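Local structure of plantazolicin methyltransferase BamL (5DLY) at residues S39-S44 against G71-Y76; L49-S54 against Q153-I158; T145-L150 against G260-N265; S216-F221 against F229-N234. The protein probably transfers methyl groups from S-adenosylmethionine to the amino terminus of desmethylplantazolicin in the biosynthesis of the antibiotic plantazolicin. One frame throughout, in Å; residues are numbered along the deposited sequence.

Contact 1 of 4, residues S39-S44 against G71-Y76; sequences SIRSIS and GQVIQY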
loop_
_atom_site.group_PDB
_atom_site.type_symbol
_atom_site.label_atom_id
_atom_site.label_comp_id
_atom_site.label_asym_id
_atom_site.label_seq_id
_atom_site.Cartn_x
_atom_site.Cartn_y
_atom_site.Cartn_z
ATOM N N SER A 39 12.092 2.647 -4.981
ATOM C CA SER A 39 11.877 2.538 -6.426
ATOM C C SER A 39 10.552 1.875 -6.796
ATOM O O SER A 39 10.010 2.136 -7.871
ATOM C CB SER A 39 13.059 1.868 -7.150
ATOM O OG SER A 39 13.184 0.496 -6.821
ATOM N N ILE A 40 10.031 1.026 -5.912
ATOM C CA ILE A 40 8.732 0.387 -6.161
ATOM C C ILE A 40 7.571 1.370 -5.950
ATOM O O ILE A 40 6.473 1.160 -6.459
ATOM C CB ILE A 40 8.547 -0.920 -5.350
ATOM C CG1 ILE A 40 7.484 -1.835 -5.977
ATOM C CG2 ILE A 40 8.198 -0.631 -3.901
ATOM C CD1 ILE A 40 7.940 -2.602 -7.201
ATOM N N ARG A 41 7.816 2.444 -5.201
ATOM C CA ARG A 41 6.782 3.447 -4.939
ATOM C C ARG A 41 6.133 3.970 -6.228
ATOM O O ARG A 41 4.906 3.919 -6.377
ATOM C CB ARG A 41 7.377 4.601 -4.124
ATOM C CG ARG A 41 6.442 5.194 -3.094
ATOM C CD ARG A 41 7.207 5.604 -1.837
ATOM N NE ARG A 41 8.341 6.479 -2.134
ATOM C CZ ARG A 41 9.413 6.643 -1.357
ATOM N NH1 ARG A 41 9.541 5.987 -0.209
ATOM N NH2 ARG A 41 10.372 7.471 -1.739
ATOM N N SER A 42 6.947 4.457 -7.168
ATOM C CA SER A 42 6.404 4.992 -8.413
ATOM C C SER A 42 5.720 3.917 -9.245
ATOM O O SER A 42 4.747 4.201 -9.940
ATOM C CB SER A 42 7.470 5.700 -9.256
ATOM O OG SER A 42 8.472 4.800 -9.691
ATOM N N ILE A 43 6.241 2.693 -9.199
ATOM C CA ILE A 43 5.598 1.593 -9.920
ATOM C C ILE A 43 4.205 1.284 -9.365
ATOM O O ILE A 43 3.236 1.165 -10.122
ATOM C CB ILE A 43 6.502 0.357 -9.984
ATOM C CG1 ILE A 43 7.716 0.694 -10.841
ATOM C CG2 ILE A 43 5.756 -0.851 -10.541
ATOM C CD1 ILE A 43 8.862 -0.270 -10.666
ATOM N N SER A 44 4.092 1.199 -8.043
ATOM C CA SER A 44 2.792 0.981 -7.425
ATOM C C SER A 44 1.806 2.110 -7.702
ATOM O O SER A 44 0.639 1.843 -7.982
ATOM C CB SER A 44 2.944 0.765 -5.929
ATOM O OG SER A 44 3.700 -0.403 -5.684
ATOM N N GLY A 71 5.228 11.459 3.674
ATOM C CA GLY A 71 4.530 12.082 2.543
ATOM C C GLY A 71 5.095 11.889 1.145
ATOM O O GLY A 71 4.655 12.566 0.219
ATOM N N GLN A 72 6.029 10.947 0.979
ATOM C CA GLN A 72 6.700 10.718 -0.304
ATOM C C GLN A 72 5.720 10.382 -1.433
ATOM O O GLN A 72 5.850 10.883 -2.549
ATOM C CB GLN A 72 7.739 9.596 -0.180
ATOM C CG GLN A 72 8.897 9.893 0.771
ATOM C CD GLN A 72 8.684 9.376 2.188
ATOM O OE1 GLN A 72 7.571 9.378 2.718
ATOM N NE2 GLN A 72 9.772 8.934 2.817
ATOM N N VAL A 73 4.733 9.535 -1.148
ATOM C CA VAL A 73 3.745 9.170 -2.163
ATOM C C VAL A 73 2.915 10.381 -2.569
ATOM O O VAL A 73 2.649 10.602 -3.749
ATOM C CB VAL A 73 2.848 7.995 -1.691
ATOM C CG1 VAL A 73 1.595 7.867 -2.553
ATOM C CG2 VAL A 73 3.639 6.700 -1.722
ATOM N N ILE A 74 2.510 11.175 -1.588
ATOM C CA ILE A 74 1.748 12.379 -1.868
ATOM C C ILE A 74 2.600 13.399 -2.630
ATOM O O ILE A 74 2.108 14.056 -3.550
ATOM C CB ILE A 74 1.108 12.918 -0.573
ATOM C CG1 ILE A 74 -0.117 12.048 -0.241
ATOM C CG2 ILE A 74 0.740 14.394 -0.700
ATOM C CD1 ILE A 74 -0.667 12.221 1.152
ATOM N N GLN A 75 3.881 13.490 -2.294
ATOM C CA GLN A 75 4.785 14.338 -3.071
ATOM C C GLN A 75 4.832 13.927 -4.550
ATOM O O GLN A 75 4.751 14.783 -5.443
ATOM C CB GLN A 75 6.185 14.355 -2.459
ATOM C CG GLN A 75 7.153 15.234 -3.234
ATOM C CD GLN A 75 7.949 16.148 -2.340
ATOM O OE1 GLN A 75 8.821 15.706 -1.600
ATOM N NE2 GLN A 75 7.648 17.441 -2.404
ATOM N N TYR A 76 4.962 12.621 -4.797
ATOM C CA TYR A 76 4.974 12.077 -6.152
ATOM C C TYR A 76 3.712 12.470 -6.907
ATOM O O TYR A 76 3.788 12.919 -8.053
ATOM C CB TYR A 76 5.097 10.550 -6.110
ATOM C CG TYR A 76 5.215 9.893 -7.471
ATOM C CD1 TYR A 76 4.084 9.522 -8.193
ATOM C CD2 TYR A 76 6.462 9.625 -8.021
ATOM C CE1 TYR A 76 4.187 8.909 -9.437
ATOM C CE2 TYR A 76 6.577 9.020 -9.267
ATOM C CZ TYR A 76 5.443 8.663 -9.967
ATOM O OH TYR A 76 5.571 8.058 -11.200
#
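R41 lays its guanidinium over the side chain of Q72 where helix 23-56 meets helix 72-80, the helix that follows the glycine-rich turn of a Rossmann-like class I methyltransferase fold. Q72 CB sits beneath the centre of the guanidinium, 3.6 Å from R41 CZ, so the face rather than a nitrogen does the touching; the guanidinium and amide planes differ by 39°. Lower down, R41 CG packs against V73 CG2 at 3.5 Å, and bends at chi2 and chi3 then carry the guanidinium round to Q72. The third pair is S42 with Y76. The tyrosine ring turns one face to S42 CA, while S42 CB comes to 3.4 Å from Y76 CE2; CG of Y76 is trans to its own N (chi1 -176°), which swings the ring across to helix 23-56.

No hydrogen bond links the two segments, and their axes stay 10.6 Å apart at a crossing angle of -53°. The polar ends have partners further out: Q72 NE2 bonds to Q70 OE1, Y76 OH to E46 OE2, R80 makes a cation-pi contact with the Y76 ring, and R41 NH1 forms a long, weak ion pair with E34 OE1. The R41 side chain lies about 4 Å from the bound S-adenosyl-L-homocysteine, so this superficial contact borders the cofactor pocket, to which G67 and G69 of the preceding turn contribute. G71, at the N-cap, closes that turn and starts helix 72-80, its O accepting Q75 N at 2.8 Å.

Contact 2 of 4, residues L49-S54 against Q153-I158; sequences LSFYSS and QSCIYI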
loop_
_atom_site.group_PDB
_atom_site.type_symbol
_atom_site.label_atom_id
_atom_site.label_comp_id
_atom_site.label_asym_id
_atom_site.label_seq_id
_atom_site.Cartn_x
_atom_site.Cartn_y
_atom_site.Cartn_z
ATOM N N LEU A 49 -2.866 4.377 -11.043
ATOM C CA LEU A 49 -3.279 5.408 -12.002
ATOM C C LEU A 49 -3.638 4.818 -13.355
ATOM O O LEU A 49 -4.630 5.226 -13.974
ATOM C CB LEU A 49 -2.213 6.487 -12.133
ATOM C CG LEU A 49 -2.003 7.325 -10.875
ATOM C CD1 LEU A 49 -0.809 8.237 -11.067
ATOM C CD2 LEU A 49 -3.249 8.122 -10.512
ATOM N N SER A 50 -2.851 3.849 -13.812
ATOM C CA SER A 50 -3.147 3.198 -15.080
ATOM C C SER A 50 -4.444 2.405 -14.983
ATOM O O SER A 50 -5.258 2.440 -15.903
ATOM C CB SER A 50 -1.999 2.296 -15.515
ATOM O OG SER A 50 -2.344 1.613 -16.713
ATOM N N PHE A 51 -4.636 1.711 -13.860
ATOM C CA PHE A 51 -5.856 0.952 -13.627
ATOM C C PHE A 51 -7.073 1.865 -13.676
ATOM O O PHE A 51 -8.056 1.556 -14.358
ATOM C CB PHE A 51 -5.810 0.211 -12.280
ATOM C CG PHE A 51 -7.062 -0.565 -11.975
ATOM C CD1 PHE A 51 -8.130 0.039 -11.293
ATOM C CD2 PHE A 51 -7.187 -1.900 -12.361
ATOM C CE1 PHE A 51 -9.291 -0.678 -11.013
ATOM C CE2 PHE A 51 -8.351 -2.619 -12.080
ATOM C CZ PHE A 51 -9.399 -2.004 -11.409
ATOM N N TYR A 52 -6.988 2.997 -12.975
ATOM C CA TYR A 52 -8.127 3.901 -12.840
ATOM C C TYR A 52 -8.571 4.460 -14.198
ATOM O O TYR A 52 -9.765 4.421 -14.536
ATOM C CB TYR A 52 -7.851 5.020 -11.809
ATOM C CG TYR A 52 -9.128 5.693 -11.360
ATOM C CD1 TYR A 52 -9.689 6.732 -12.110
ATOM C CD2 TYR A 52 -9.805 5.260 -10.219
ATOM C CE1 TYR A 52 -10.881 7.327 -11.731
ATOM C CE2 TYR A 52 -10.995 5.861 -9.826
ATOM C CZ TYR A 52 -11.528 6.884 -10.592
ATOM O OH TYR A 52 -12.716 7.473 -10.217
ATOM N N SER A 53 -7.605 4.952 -14.968
ATOM C CA SER A 53 -7.861 5.491 -16.311
ATOM C C SER A 53 -8.405 4.440 -17.275
ATOM O O SER A 53 -9.311 4.727 -18.060
ATOM C CB SER A 53 -6.599 6.128 -16.896
ATOM O OG SER A 53 -6.457 7.473 -16.471
ATOM N N SER A 54 -7.860 3.228 -17.208
ATOM C CA SER A 54 -8.309 2.124 -18.052
ATOM C C SER A 54 -9.757 1.745 -17.728
ATOM O O SER A 54 -10.597 1.636 -18.629
ATOM C CB SER A 54 -7.376 0.914 -17.893
ATOM O OG SER A 54 -7.817 -0.189 -18.660
ATOM N N GLN A 153 -17.009 5.094 -8.432
ATOM C CA GLN A 153 -15.985 4.582 -9.349
ATOM C C GLN A 153 -14.635 4.683 -8.658
ATOM O O GLN A 153 -14.008 5.745 -8.645
ATOM C CB GLN A 153 -15.965 5.379 -10.654
ATOM C CG GLN A 153 -17.184 5.143 -11.538
ATOM C CD GLN A 153 -17.143 5.944 -12.824
ATOM O OE1 GLN A 153 -16.899 7.150 -12.811
ATOM N NE2 GLN A 153 -17.380 5.276 -13.942
ATOM N N SER A 154 -14.175 3.577 -8.082
ATOM C CA SER A 154 -13.051 3.659 -7.154
ATOM C C SER A 154 -12.349 2.333 -6.938
ATOM O O SER A 154 -12.863 1.267 -7.277
ATOM C CB SER A 154 -13.538 4.172 -5.792
ATOM O OG SER A 154 -14.495 3.265 -5.259
ATOM N N CYS A 155 -11.175 2.411 -6.313
ATOM C CA CYS A 155 -10.501 1.210 -5.850
ATOM C C CYS A 155 -9.644 1.478 -4.628
ATOM O O CYS A 155 -9.126 2.585 -4.452
ATOM C CB CYS A 155 -9.645 0.582 -6.959
ATOM S SG CYS A 155 -8.356 1.680 -7.566
ATOM N N ILE A 156 -9.530 0.455 -3.785
ATOM C CA ILE A 156 -8.454 0.356 -2.792
ATOM C C ILE A 156 -7.378 -0.509 -3.428
ATOM O O ILE A 156 -7.683 -1.605 -3.901
ATOM C CB ILE A 156 -8.910 -0.319 -1.477
ATOM C CG1 ILE A 156 -10.169 0.356 -0.928
ATOM C CG2 ILE A 156 -7.787 -0.265 -0.434
ATOM C CD1 ILE A 156 -10.733 -0.264 0.334
ATOM N N TYR A 157 -6.132 -0.039 -3.427
ATOM C CA TYR A 157 -4.999 -0.842 -3.889
ATOM C C TYR A 157 -4.043 -1.071 -2.724
ATOM O O TYR A 157 -3.564 -0.117 -2.113
ATOM C CB TYR A 157 -4.293 -0.174 -5.080
ATOM C CG TYR A 157 -3.134 -0.961 -5.671
ATOM C CD1 TYR A 157 -3.220 -2.343 -5.842
ATOM C CD2 TYR A 157 -1.956 -0.316 -6.080
ATOM C CE1 TYR A 157 -2.161 -3.068 -6.396
ATOM C CE2 TYR A 157 -0.899 -1.029 -6.639
ATOM C CZ TYR A 157 -1.007 -2.410 -6.780
ATOM O OH TYR A 157 0.035 -3.137 -7.323
ATOM N N ILE A 158 -3.774 -2.340 -2.429
ATOM C CA ILE A 158 -2.982 -2.758 -1.272
ATOM C C ILE A 158 -1.779 -3.534 -1.780
ATOM O O ILE A 158 -1.939 -4.470 -2.568
ATOM C CB ILE A 158 -3.803 -3.698 -0.343
ATOM C CG1 ILE A 158 -5.105 -3.029 0.120
ATOM C CG2 ILE A 158 -2.972 -4.132 0.865
ATOM C CD1 ILE A 158 -6.083 -3.964 0.814
#
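Y52 meets the strand with the edge of its ring, its CE2 lying 3.2 Å from Q153 O and 4.0 Å from S154 CA, both near the ring plane. The phenol donates the one hydrogen bond between the segments, from Y52 OH to Q153 O at 2.7 Å, with a C=O...O angle of 143°. One residue back on helix 23-56, F51 CD1 approaches C155 SG at 4.1 Å. The sulfur stands 5.1 Å from the centroid of the F51 ring and 58° off its normal, an oblique sulfur-aromatic contact. Both residues hold CG trans to N (chi1 -163° for Y52), which carries their rings toward the strand.

This is one face of the Rossmann-like sheet with a long helix packed on it. Strand 154-160 runs between strands 124-130 and 258-265, and W261 of the latter stacks on F51.

Q153 O belongs to the corner where the chain enters the strand. The short phenol bond therefore gives a buried tyrosine hydroxyl an acceptor at that corner, whereas at C155 SG, 7.0 Å from Q153 O, the helix adds a weak, polarisable sulfur-aromatic contact.

Contact 3 of 4, residues T145-L150 against G260-N265; sequences TLIHLL and GWIIKN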
loop_
_atom_site.group_PDB
_atom_site.type_symbol
_atom_site.label_atom_id
_atom_site.label_comp_id
_atom_site.label_asym_id
_atom_site.label_seq_id
_atom_site.Cartn_x
_atom_site.Cartn_y
_atom_site.Cartn_z
ATOM N N THR A 145 -14.066 -0.078 7.120
ATOM C CA THR A 145 -14.217 1.371 7.196
ATOM C C THR A 145 -13.869 2.063 5.874
ATOM O O THR A 145 -14.613 2.929 5.402
ATOM C CB THR A 145 -13.367 1.923 8.348
ATOM O OG1 THR A 145 -13.923 1.458 9.582
ATOM C CG2 THR A 145 -13.352 3.449 8.341
ATOM N N LEU A 146 -12.746 1.675 5.273
ATOM C CA LEU A 146 -12.333 2.270 4.007
ATOM C C LEU A 146 -13.319 2.019 2.868
ATOM O O LEU A 146 -13.528 2.880 2.018
ATOM C CB LEU A 146 -10.918 1.821 3.636
ATOM C CG LEU A 146 -9.820 2.315 4.594
ATOM C CD1 LEU A 146 -8.493 1.647 4.276
ATOM C CD2 LEU A 146 -9.665 3.833 4.578
ATOM N N ILE A 147 -13.956 0.854 2.872
ATOM C CA ILE A 147 -14.981 0.572 1.870
ATOM C C ILE A 147 -16.136 1.591 1.931
ATOM O O ILE A 147 -16.671 1.978 0.888
ATOM C CB ILE A 147 -15.442 -0.893 1.954
ATOM C CG1 ILE A 147 -14.299 -1.788 1.465
ATOM C CG2 ILE A 147 -16.660 -1.143 1.078
ATOM C CD1 ILE A 147 -14.504 -3.273 1.674
ATOM N N HIS A 148 -16.481 2.064 3.132
ATOM C CA HIS A 148 -17.510 3.118 3.275
ATOM C C HIS A 148 -17.152 4.423 2.580
ATOM O O HIS A 148 -18.046 5.206 2.235
ATOM C CB HIS A 148 -17.791 3.459 4.741
ATOM C CG HIS A 148 -18.128 2.281 5.592
ATOM N ND1 HIS A 148 -19.025 1.311 5.203
ATOM C CD2 HIS A 148 -17.708 1.931 6.830
ATOM C CE1 HIS A 148 -19.130 0.404 6.157
ATOM N NE2 HIS A 148 -18.333 0.751 7.151
ATOM N N LEU A 149 -15.850 4.669 2.425
ATOM C CA LEU A 149 -15.344 5.907 1.828
ATOM C C LEU A 149 -15.132 5.816 0.317
ATOM O O LEU A 149 -14.775 6.806 -0.307
ATOM C CB LEU A 149 -14.044 6.348 2.520
ATOM C CG LEU A 149 -14.182 6.998 3.896
ATOM C CD1 LEU A 149 -12.806 7.227 4.502
ATOM C CD2 LEU A 149 -14.944 8.315 3.793
ATOM N N LEU A 150 -15.356 4.648 -0.266
ATOM C CA LEU A 150 -15.171 4.484 -1.716
ATOM C C LEU A 150 -16.254 5.201 -2.515
ATOM O O LEU A 150 -17.445 5.098 -2.199
ATOM C CB LEU A 150 -15.130 3.006 -2.099
ATOM C CG LEU A 150 -13.879 2.221 -1.704
ATOM C CD1 LEU A 150 -14.125 0.743 -1.989
ATOM C CD2 LEU A 150 -12.618 2.729 -2.400
ATOM N N GLY A 260 -3.398 -6.488 -3.874
ATOM C CA GLY A 260 -4.837 -6.679 -3.679
ATOM C C GLY A 260 -5.607 -5.458 -4.120
ATOM O O GLY A 260 -5.163 -4.327 -3.898
ATOM N N TRP A 261 -6.738 -5.688 -4.787
ATOM C CA TRP A 261 -7.634 -4.619 -5.210
ATOM C C TRP A 261 -9.027 -4.865 -4.682
ATOM O O TRP A 261 -9.532 -5.998 -4.733
ATOM C CB TRP A 261 -7.735 -4.527 -6.741
ATOM C CG TRP A 261 -6.439 -4.386 -7.467
ATOM C CD1 TRP A 261 -5.551 -5.378 -7.749
ATOM C CD2 TRP A 261 -5.894 -3.182 -8.017
ATOM N NE1 TRP A 261 -4.472 -4.871 -8.430
ATOM C CE2 TRP A 261 -4.661 -3.526 -8.620
ATOM C CE3 TRP A 261 -6.334 -1.849 -8.079
ATOM C CZ2 TRP A 261 -3.847 -2.580 -9.251
ATOM C CZ3 TRP A 261 -5.522 -0.903 -8.709
ATOM C CH2 TRP A 261 -4.290 -1.278 -9.285
ATOM N N ILE A 262 -9.636 -3.800 -4.165
ATOM C CA ILE A 262 -11.055 -3.767 -3.847
ATOM C C ILE A 262 -11.644 -2.703 -4.773
ATOM O O ILE A 262 -11.311 -1.515 -4.669
ATOM C CB ILE A 262 -11.288 -3.459 -2.353
ATOM C CG1 ILE A 262 -10.799 -4.623 -1.488
ATOM C CG2 ILE A 262 -12.764 -3.240 -2.053
ATOM C CD1 ILE A 262 -10.488 -4.232 -0.056
ATOM N N ILE A 263 -12.490 -3.143 -5.701
ATOM C CA ILE A 263 -12.937 -2.312 -6.820
ATOM C C ILE A 263 -14.436 -2.042 -6.720
ATOM O O ILE A 263 -15.227 -2.976 -6.630
ATOM C CB ILE A 263 -12.624 -3.005 -8.168
ATOM C CG1 ILE A 263 -11.112 -3.200 -8.326
ATOM C CG2 ILE A 263 -13.189 -2.209 -9.345
ATOM C CD1 ILE A 263 -10.733 -4.460 -9.078
ATOM N N LYS A 264 -14.813 -0.770 -6.711
ATOM C CA LYS A 264 -16.231 -0.411 -6.710
ATOM C C LYS A 264 -16.630 0.248 -8.027
ATOM O O LYS A 264 -16.018 1.225 -8.478
ATOM C CB LYS A 264 -16.603 0.470 -5.503
ATOM C CG LYS A 264 -18.101 0.737 -5.376
ATOM C CD LYS A 264 -18.417 1.474 -4.087
ATOM C CE LYS A 264 -19.912 1.727 -3.942
ATOM N NZ LYS A 264 -20.243 2.161 -2.558
ATOM N N ASN A 265 -17.675 -0.302 -8.634
ATOM C CA ASN A 265 -18.222 0.236 -9.864
ATOM C C ASN A 265 -19.744 0.184 -9.799
ATOM O O ASN A 265 -20.357 -0.838 -10.123
ATOM C CB ASN A 265 -17.690 -0.540 -11.071
ATOM C CG ASN A 265 -18.049 0.109 -12.400
ATOM O OD1 ASN A 265 -18.557 1.230 -12.452
ATOM N ND2 ASN A 265 -17.779 -0.600 -13.486
HETATM O O HOH W 1 -18.972 3.613 -0.517
HETATM O O HOH W 2 -20.063 5.062 -3.317
#
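I147 and L150 bring apolar branches to one methyl of I262. I262 CG2 lies 4.1 Å from I147 CG1 and 4.2 Å from L150 CD1, and the I147 and I262 side chains cross at about a right angle. Helix 139-148 belongs to the beta-alpha-beta crossover from strand 124-130 to strand 154-160. It packs on the face of the sheet reached by I262, while I263, pointing away from this helix, touches F51 of helix 23-56.

The second kind of contact is amphipathic. K264 is fully extended (chi1 -173°), running its CD past L150 CB at 4.1 Å and taking NZ towards L150 O, just past the helix.

The third is polar. K264 NZ stays 4.1 Å from L150 O, but two waters span the gap. Water 1 lies 2.8 Å from K264 NZ and 2.7 Å from L150 O; water 2 lies 3.0 Å from K264 NZ and 2.8 Å from L150 O. I147 O is a further possible acceptor for water 1, which has more acceptors in reach than protons.

The ammonium group is thus coupled through water to carbonyls at and just beyond the helix's C-terminal end, which would probably favour the charged lysine.

Contact 4 of 4, residues S216-F221 against F229-N234; sequences SFIGGF and FSLMRN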
loop_
_atom_site.group_PDB
_atom_site.type_symbol
_atom_site.label_atom_id
_atom_site.label_comp_id
_atom_site.label_asym_id
_atom_site.label_seq_id
_atom_site.Cartn_x
_atom_site.Cartn_y
_atom_site.Cartn_z
ATOM N N SER A 216 1.908 -11.414 -8.969
ATOM C CA SER A 216 2.613 -10.905 -10.147
ATOM C C SER A 216 3.024 -9.452 -9.954
ATOM O O SER A 216 2.321 -8.683 -9.302
ATOM C CB SER A 216 1.734 -11.044 -11.390
ATOM O OG SER A 216 1.499 -12.408 -11.670
ATOM N N PHE A 217 4.159 -9.087 -10.549
ATOM C CA PHE A 217 4.807 -7.796 -10.310
ATOM C C PHE A 217 3.935 -6.577 -10.597
ATOM O O PHE A 217 3.967 -5.592 -9.845
ATOM C CB PHE A 217 6.102 -7.732 -11.121
ATOM C CG PHE A 217 7.018 -6.605 -10.737
ATOM C CD1 PHE A 217 7.852 -6.709 -9.631
ATOM C CD2 PHE A 217 7.071 -5.457 -11.506
ATOM C CE1 PHE A 217 8.714 -5.672 -9.295
ATOM C CE2 PHE A 217 7.928 -4.415 -11.184
ATOM C CZ PHE A 217 8.750 -4.520 -10.072
ATOM N N ILE A 218 3.159 -6.637 -11.675
ATOM C CA ILE A 218 2.325 -5.507 -12.056
ATOM C C ILE A 218 0.907 -5.693 -11.530
ATOM O O ILE A 218 0.083 -6.352 -12.160
ATOM C CB ILE A 218 2.327 -5.261 -13.580
ATOM C CG1 ILE A 218 3.767 -5.086 -14.101
ATOM C CG2 ILE A 218 1.433 -4.074 -13.942
ATOM C CD1 ILE A 218 4.482 -3.843 -13.613
ATOM N N GLY A 219 0.655 -5.150 -10.338
ATOM C CA GLY A 219 -0.670 -5.169 -9.725
ATOM C C GLY A 219 -1.235 -6.544 -9.422
ATOM O O GLY A 219 -2.429 -6.670 -9.174
ATOM N N GLY A 220 -0.380 -7.564 -9.447
ATOM C CA GLY A 220 -0.816 -8.944 -9.218
ATOM C C GLY A 220 -1.621 -9.522 -10.368
ATOM O O GLY A 220 -2.306 -10.542 -10.196
ATOM N N PHE A 221 -1.564 -8.864 -11.526
ATOM C CA PHE A 221 -2.245 -9.346 -12.726
ATOM C C PHE A 221 -1.277 -10.166 -13.558
ATOM O O PHE A 221 -0.173 -9.713 -13.852
ATOM C CB PHE A 221 -2.816 -8.185 -13.544
ATOM C CG PHE A 221 -3.848 -7.377 -12.807
ATOM C CD1 PHE A 221 -5.082 -7.934 -12.484
ATOM C CD2 PHE A 221 -3.584 -6.062 -12.433
ATOM C CE1 PHE A 221 -6.033 -7.186 -11.791
ATOM C CE2 PHE A 221 -4.534 -5.311 -11.748
ATOM C CZ PHE A 221 -5.756 -5.879 -11.429
ATOM N N PHE A 229 -2.587 -6.502 -19.970
ATOM C CA PHE A 229 -2.462 -5.898 -21.293
ATOM C C PHE A 229 -2.848 -4.425 -21.258
ATOM O O PHE A 229 -2.116 -3.584 -21.761
ATOM C CB PHE A 229 -3.309 -6.636 -22.339
ATOM C CG PHE A 229 -3.089 -6.150 -23.749
ATOM C CD1 PHE A 229 -3.883 -5.145 -24.286
ATOM C CD2 PHE A 229 -2.085 -6.703 -24.541
ATOM C CE1 PHE A 229 -3.682 -4.697 -25.585
ATOM C CE2 PHE A 229 -1.877 -6.260 -25.838
ATOM C CZ PHE A 229 -2.677 -5.255 -26.362
ATOM N N SER A 230 -3.994 -4.118 -20.649
ATOM C CA SER A 230 -4.470 -2.736 -20.572
ATOM C C SER A 230 -3.513 -1.849 -19.770
ATOM O O SER A 230 -3.150 -0.770 -20.225
ATOM C CB SER A 230 -5.882 -2.667 -19.978
ATOM O OG SER A 230 -6.802 -3.438 -20.727
ATOM N N LEU A 231 -3.095 -2.317 -18.594
ATOM C CA LEU A 231 -2.168 -1.561 -17.748
ATOM C C LEU A 231 -0.875 -1.194 -18.468
ATOM O O LEU A 231 -0.427 -0.047 -18.402
ATOM C CB LEU A 231 -1.836 -2.326 -16.465
ATOM C CG LEU A 231 -2.960 -2.559 -15.456
ATOM C CD1 LEU A 231 -2.467 -3.418 -14.305
ATOM C CD2 LEU A 231 -3.491 -1.241 -14.931
ATOM N N MET A 232 -0.286 -2.170 -19.160
ATOM C CA MET A 232 1.017 -1.996 -19.805
ATOM C C MET A 232 1.007 -1.093 -21.043
ATOM O O MET A 232 2.068 -0.697 -21.529
ATOM C CB MET A 232 1.656 -3.353 -20.126
ATOM C CG MET A 232 2.181 -4.105 -18.909
ATOM S SD MET A 232 3.207 -3.131 -17.782
ATOM C CE MET A 232 4.537 -2.641 -18.879
ATOM N N ARG A 233 -0.183 -0.774 -21.543
ATOM C CA ARG A 233 -0.346 0.216 -22.611
ATOM C C ARG A 233 -0.086 1.650 -22.137
ATOM O O ARG A 233 0.149 2.547 -22.950
ATOM C CB ARG A 233 -1.755 0.132 -23.211
ATOM C CG ARG A 233 -1.925 -0.949 -24.265
ATOM C CD ARG A 233 -3.383 -1.116 -24.685
ATOM N NE ARG A 233 -3.942 0.070 -25.340
ATOM C CZ ARG A 233 -4.281 0.151 -26.628
ATOM N NH1 ARG A 233 -4.127 -0.889 -27.445
ATOM N NH2 ARG A 233 -4.785 1.281 -27.105
ATOM N N ASN A 234 -0.132 1.864 -20.823
ATOM C CA ASN A 234 -0.015 3.204 -20.261
ATOM C C ASN A 234 1.437 3.669 -20.210
ATOM O O ASN A 234 2.265 3.056 -19.538
ATOM C CB ASN A 234 -0.670 3.253 -18.872
ATOM C CG ASN A 234 -0.787 4.664 -18.320
ATOM O OD1 ASN A 234 0.219 5.330 -18.072
ATOM N ND2 ASN A 234 -2.018 5.116 -18.092
#
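L231 O takes two donors, N234 N at 3.1 Å and S50 OG from helix 23-56, and so fixes the residue whose side chain fills this contact. L231 CG lies opposite its carbonyl carbon (chi1 -66°), which brings CD1 to F221 and I218. L231 CD1 comes within 3.4 Å of F221 CD2 and 3.8 Å of F221 CE2, oblique to the phenylalanine ring, the two side chains crossing at about a right angle. The same methyl meets I218 CG2 at 4.0 Å, where I218 and L231 slide past each other in opposite directions. Beside it I218 CG1 approaches M232 SD at 4.2 Å.

I218 to F221 form a type I' beta turn, closed by F221 N to I218 O at 3.1 Å. G219 and G220 occupy its central positions with phi of 62° and 72°, a conformation that glycine adopts readily. The turn also sets G219 O over one face of the F221 ring, 3.5 Å above its plane and offset toward the rim. The rings of W261 and H212 both stack with F221.

Across the interface itself only hydrocarbon and thioether groups touch. The loop after strand 209-214 is therefore joined to helix 226-232 by dispersion and the hydrophobic effect, while the carbonyls of G219 and G220 find donors in W261 NE1 and H212 NE2 of the sheet.

Contacts 2, 3 and 4 are mostly buried, whereas contact 1 is near the surface, beside the cofactor. Contacts 1 and 2 draw on successive parts of helix 23-56, the first pairing it with another helix through a guanidinium face and a tyrosine ring laid on aliphatic carbons, the second with the sheet through a phenol bond and sulfur. Contacts 2 and 3 use neighbouring strands, 154-160 and 258-265, and pack on the two faces of the sheet; contact 3 trades direct polar bonds for water. Contact 4, wholly apolar across its interface, lies within the chain loop closed by contact 3. Its backbone is bonded to both contacts 2 and 3, while F217 packs on I40 of contact 1.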